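Local coordinates for protein N(G),N(G)-dimethylarginine dimethylaminohydrolase (Pseudomonas aeruginosa, PDB 1H70) that hydrolyses asymmetric dimethylarginine and monomethylarginine, inhibitors of nitric oxide synthase, to citrulline and dimethylamine or methylamine, at residues P60-T72 with Y241-F255. The protein carries 1 engineered substitution. Numbering follows the deposited sequence.
Sequences PDSVFVEDPVLCT and YRKIDGGVSSMSLRF. Engineered in segment 241-255: S250 (natural residue Cys). With CIR (citrulline), chain B.
The ring of F64 packs among Y241, I244, G246 and M251. I244 CD1 meets its edge near the ring plane, 3.8 Å from F64 CE1, while F64 CZ in turn reaches the edge of the Y241 ring; V63 CG1 covers one F64 face from within its own segment, and M251 SD lies over the centre of the Y241 ring. Two oblique approaches tie the ring to the pocket: F64 CD2 comes 3.4 Å from S250 CB, and F64 CD1 touches citrulline C3. Farther along, L253 turns its CD1 to the backbone oxygens of V65 and V69, and C71 SG meets the F255 ring obliquely, 4.5 Å from its centroid, in a sulfur-aromatic contact. Helix 89-100 also packs on V69 and L253.

At the polar edge, E66 N donates to S250 O at 3.1 Å, from above the carbonyl plane. With CG anti to the backbone N (chi1 168°), the extended E66 side chain reaches S249 and R254: OE1 lies 2.7 Å from S249 OG and accepts from citrulline N8. Its OE2 forms a salt bridge with R254 NH1 at 2.9 Å, the two charged planes 80° apart, and a second one with K165. Bonds from R254 NH2 to S249 O and S252 OG, both in the guanidinium plane, fix that group's rotation; S252 OG also bonds Y39 OH.

D67 accepts from the two ureido nitrogens, OD2 from N6 and OD1 from N8, whereas D61 OD1 and I244 O hold the amino group. The engineered S250, replacing the inferred nucleophilic cysteine, places OG 2.5 Å from citrulline O7. E66 and D67 could thus probably take the N-H groups of a substrate guanidinium, beside the nucleophile position.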
# COMPACT_ATOMS: atom_id res chain seq x y z
N PRO A 60 -0.82 16.12 6.04
CA PRO A 60 0.48 15.58 6.47
C PRO A 60 0.81 14.17 5.96
O PRO A 60 1.97 13.86 5.64
CB PRO A 60 0.31 15.52 7.99
CG PRO A 60 -0.55 16.72 8.29
CD PRO A 60 -1.57 16.75 7.16
N ASP A 61 -0.20 13.31 5.88
CA ASP A 61 -0.00 11.92 5.46
C ASP A 61 -0.33 11.69 3.98
O ASP A 61 -0.40 10.53 3.54
CB ASP A 61 -0.89 11.01 6.30
CG ASP A 61 -0.43 10.87 7.73
OD1 ASP A 61 0.66 10.28 7.93
OD2 ASP A 61 -1.13 11.32 8.68
N SER A 62 -0.48 12.75 3.19
CA SER A 62 -0.86 12.61 1.77
C SER A 62 0.18 11.92 0.85
O SER A 62 -0.13 11.46 -0.26
CB SER A 62 -1.40 13.95 1.21
OG SER A 62 -0.39 14.93 1.25
N VAL A 63 1.40 11.74 1.35
CA VAL A 63 2.44 11.00 0.67
C VAL A 63 2.01 9.54 0.55
O VAL A 63 2.45 8.83 -0.36
CB VAL A 63 3.78 11.07 1.45
CG1 VAL A 63 3.66 10.43 2.83
CG2 VAL A 63 4.93 10.43 0.66
N PHE A 64 1.15 9.08 1.46
CA PHE A 64 0.66 7.71 1.43
C PHE A 64 -0.55 7.57 0.51
O PHE A 64 -1.69 7.28 0.94
CB PHE A 64 0.33 7.22 2.85
CG PHE A 64 1.54 7.29 3.76
CD1 PHE A 64 1.49 8.00 4.95
CD2 PHE A 64 2.72 6.68 3.38
CE1 PHE A 64 2.60 8.07 5.78
CE2 PHE A 64 3.86 6.74 4.21
CZ PHE A 64 3.78 7.42 5.41
N VAL A 65 -0.29 7.74 -0.78
CA VAL A 65 -1.32 7.69 -1.82
C VAL A 65 -2.00 6.33 -1.97
O VAL A 65 -3.08 6.24 -2.58
CB VAL A 65 -0.77 8.14 -3.20
CG1 VAL A 65 -0.34 9.60 -3.12
CG2 VAL A 65 0.37 7.22 -3.68
N GLU A 66 -1.41 5.28 -1.40
CA GLU A 66 -2.07 3.98 -1.44
C GLU A 66 -3.46 4.03 -0.81
O GLU A 66 -4.35 3.37 -1.31
CB GLU A 66 -1.23 2.93 -0.70
CG GLU A 66 -1.95 1.61 -0.43
CD GLU A 66 -1.00 0.44 -0.33
OE1 GLU A 66 -0.48 0.20 0.78
OE2 GLU A 66 -0.79 -0.25 -1.33
N ASP A 67 -3.68 4.79 0.25
CA ASP A 67 -4.98 4.74 0.95
C ASP A 67 -6.21 5.33 0.26
O ASP A 67 -7.29 4.72 0.28
CB ASP A 67 -4.80 5.21 2.39
CG ASP A 67 -3.81 4.35 3.11
OD1 ASP A 67 -3.95 3.09 3.04
OD2 ASP A 67 -2.87 4.85 3.73
N PRO A 68 -6.11 6.50 -0.37
CA PRO A 68 -7.28 7.12 -1.00
C PRO A 68 -7.85 6.46 -2.26
O PRO A 68 -8.93 6.88 -2.69
CB PRO A 68 -6.81 8.55 -1.32
CG PRO A 68 -5.32 8.55 -1.17
CD PRO A 68 -4.91 7.36 -0.39
N VAL A 69 -7.22 5.46 -2.87
CA VAL A 69 -7.74 4.87 -4.09
C VAL A 69 -7.28 3.43 -4.24
O VAL A 69 -6.22 3.05 -3.76
CB VAL A 69 -7.19 5.53 -5.39
CG1 VAL A 69 -8.11 5.20 -6.57
CG2 VAL A 69 -6.97 7.04 -5.29
N LEU A 70 -8.10 2.65 -4.93
CA LEU A 70 -7.72 1.30 -5.34
C LEU A 70 -7.76 1.28 -6.86
O LEU A 70 -8.83 1.43 -7.45
CB LEU A 70 -8.67 0.24 -4.79
CG LEU A 70 -8.30 -1.18 -5.22
CD1 LEU A 70 -7.05 -1.64 -4.48
CD2 LEU A 70 -9.51 -2.15 -5.00
N CYS A 71 -6.61 1.08 -7.50
CA CYS A 71 -6.56 1.01 -8.95
C CYS A 71 -6.48 -0.45 -9.39
O CYS A 71 -5.56 -1.15 -8.97
CB CYS A 71 -5.32 1.73 -9.46
SG CYS A 71 -5.38 3.46 -8.99
N THR A 72 -7.40 -0.89 -10.23
CA THR A 72 -7.36 -2.26 -10.75
C THR A 72 -7.20 -2.23 -12.26
O THR A 72 -7.04 -1.17 -12.86
CB THR A 72 -8.64 -3.06 -10.36
OG1 THR A 72 -9.72 -2.67 -11.23
CG2 THR A 72 -9.09 -2.73 -8.94
N TYR A 241 9.50 7.12 7.12
CA TYR A 241 8.09 6.75 6.95
C TYR A 241 7.68 5.70 7.98
O TYR A 241 6.53 5.67 8.43
CB TYR A 241 7.80 6.37 5.50
CG TYR A 241 8.16 7.54 4.61
CD1 TYR A 241 9.37 7.58 3.94
CD2 TYR A 241 7.30 8.62 4.50
CE1 TYR A 241 9.71 8.67 3.15
CE2 TYR A 241 7.61 9.71 3.71
CZ TYR A 241 8.81 9.74 3.05
OH TYR A 241 9.14 10.83 2.27
N ARG A 242 8.62 4.85 8.38
CA ARG A 242 8.39 3.86 9.43
C ARG A 242 7.91 4.53 10.72
O ARG A 242 7.03 4.00 11.45
CB ARG A 242 9.65 3.01 9.67
CG ARG A 242 9.49 2.00 10.81
CD ARG A 242 10.65 1.01 10.89
NE ARG A 242 10.62 0.21 12.12
CZ ARG A 242 11.37 0.41 13.20
NH1 ARG A 242 12.25 1.41 13.27
NH2 ARG A 242 11.23 -0.42 14.24
N LYS A 243 8.44 5.72 10.99
CA LYS A 243 8.06 6.50 12.17
C LYS A 243 6.57 6.84 12.20
O LYS A 243 6.02 7.04 13.27
CB LYS A 243 8.84 7.81 12.25
CG LYS A 243 10.30 7.61 12.62
CD LYS A 243 11.08 8.93 12.44
CE LYS A 243 12.55 8.72 12.79
NZ LYS A 243 13.28 10.02 12.64
N ILE A 244 5.96 6.96 11.02
CA ILE A 244 4.54 7.26 10.93
C ILE A 244 3.79 6.09 10.27
O ILE A 244 2.88 6.29 9.46
CB ILE A 244 4.22 8.65 10.30
CG1 ILE A 244 4.89 8.81 8.93
CG2 ILE A 244 4.64 9.77 11.28
CD1 ILE A 244 4.62 10.19 8.26
N ASP A 245 4.21 4.88 10.62
CA ASP A 245 3.55 3.64 10.23
C ASP A 245 3.31 3.41 8.74
O ASP A 245 2.28 2.84 8.37
CB ASP A 245 2.16 3.55 10.92
CG ASP A 245 2.23 3.60 12.44
OD1 ASP A 245 3.26 3.19 13.03
OD2 ASP A 245 1.25 4.05 13.10
N GLY A 246 4.25 3.82 7.89
CA GLY A 246 4.11 3.62 6.45
C GLY A 246 5.38 3.01 5.86
O GLY A 246 6.46 3.12 6.45
N GLY A 247 5.25 2.43 4.68
CA GLY A 247 6.37 1.81 3.98
C GLY A 247 6.26 1.97 2.46
O GLY A 247 5.58 2.86 1.95
N VAL A 248 6.93 1.06 1.75
CA VAL A 248 6.94 1.09 0.31
C VAL A 248 5.58 0.83 -0.34
O VAL A 248 5.35 1.39 -1.39
CB VAL A 248 8.05 0.19 -0.30
CG1 VAL A 248 9.43 0.67 0.14
CG2 VAL A 248 7.88 -1.27 0.07
N SER A 249 4.69 0.01 0.22
CA SER A 249 3.41 -0.20 -0.48
C SER A 249 2.58 1.07 -0.35
O SER A 249 1.87 1.48 -1.24
CB SER A 249 2.60 -1.38 0.09
OG SER A 249 1.92 -0.97 1.26
N SER A 250 2.73 1.72 0.79
CA SER A 250 1.98 2.92 1.16
C SER A 250 2.18 4.11 0.26
O SER A 250 1.28 4.95 0.14
CB SER A 250 2.48 3.36 2.55
OG SER A 250 2.71 2.19 3.34
N MET A 251 3.38 4.22 -0.29
CA MET A 251 3.80 5.39 -1.04
C MET A 251 3.49 5.41 -2.53
O MET A 251 3.90 6.36 -3.23
CB MET A 251 5.28 5.64 -0.72
CG MET A 251 5.38 6.16 0.72
SD MET A 251 7.03 6.76 1.15
CE MET A 251 7.88 5.18 1.00
N SER A 252 2.78 4.40 -3.04
CA SER A 252 2.42 4.48 -4.45
C SER A 252 1.16 3.72 -4.76
O SER A 252 0.66 2.96 -3.93
CB SER A 252 3.53 4.01 -5.39
OG SER A 252 4.06 2.71 -5.11
N LEU A 253 0.63 4.03 -5.95
CA LEU A 253 -0.48 3.31 -6.58
C LEU A 253 0.20 2.65 -7.79
O LEU A 253 0.97 3.30 -8.49
CB LEU A 253 -1.54 4.29 -7.09
CG LEU A 253 -2.78 4.76 -6.33
CD1 LEU A 253 -3.07 4.14 -5.02
CD2 LEU A 253 -3.03 6.26 -6.36
N ARG A 254 -0.02 1.36 -8.01
CA ARG A 254 0.62 0.56 -9.03
C ARG A 254 -0.43 -0.13 -9.90
O ARG A 254 -1.26 -0.85 -9.37
CB ARG A 254 1.47 -0.50 -8.32
CG ARG A 254 2.54 0.10 -7.43
CD ARG A 254 3.19 -0.88 -6.43
NE ARG A 254 2.24 -1.24 -5.36
CZ ARG A 254 1.99 -0.53 -4.26
NH1 ARG A 254 1.12 -1.05 -3.37
NH2 ARG A 254 2.58 0.64 -4.00
N PHE A 255 -0.42 0.11 -11.21
CA PHE A 255 -1.41 -0.46 -12.11
C PHE A 255 -1.00 -0.48 -13.58
O PHE A 255 0.17 -0.18 -13.89
CB PHE A 255 -2.74 0.30 -11.96
CG PHE A 255 -2.66 1.78 -12.28
CD1 PHE A 255 -3.01 2.27 -13.52
CD2 PHE A 255 -2.25 2.68 -11.31
CE1 PHE A 255 -2.92 3.63 -13.82
CE2 PHE A 255 -2.19 4.05 -11.58
CZ PHE A 255 -2.53 4.52 -12.85
OXT PHE A 255 -1.85 -0.80 -14.42
C CIR B . -1.67 6.97 8.81
O CIR B . -2.73 6.93 8.12
OXT CIR B . -1.72 6.76 10.09
CA CIR B . -0.34 7.19 8.14
N CIR B . 0.59 7.86 9.08
C3 CIR B . 0.24 5.84 7.67
C4 CIR B . -0.62 5.27 6.53
C5 CIR B . -0.07 3.93 6.10
N6 CIR B . -0.82 3.39 4.96
C7 CIR B . -0.48 2.32 4.26
O7 CIR B . 0.54 1.65 4.50
N8 CIR B . -1.27 1.95 3.23
O HOH W 1 -1.26 1.01 -3.58
O HOH W 2 -3.55 -2.66 -10.28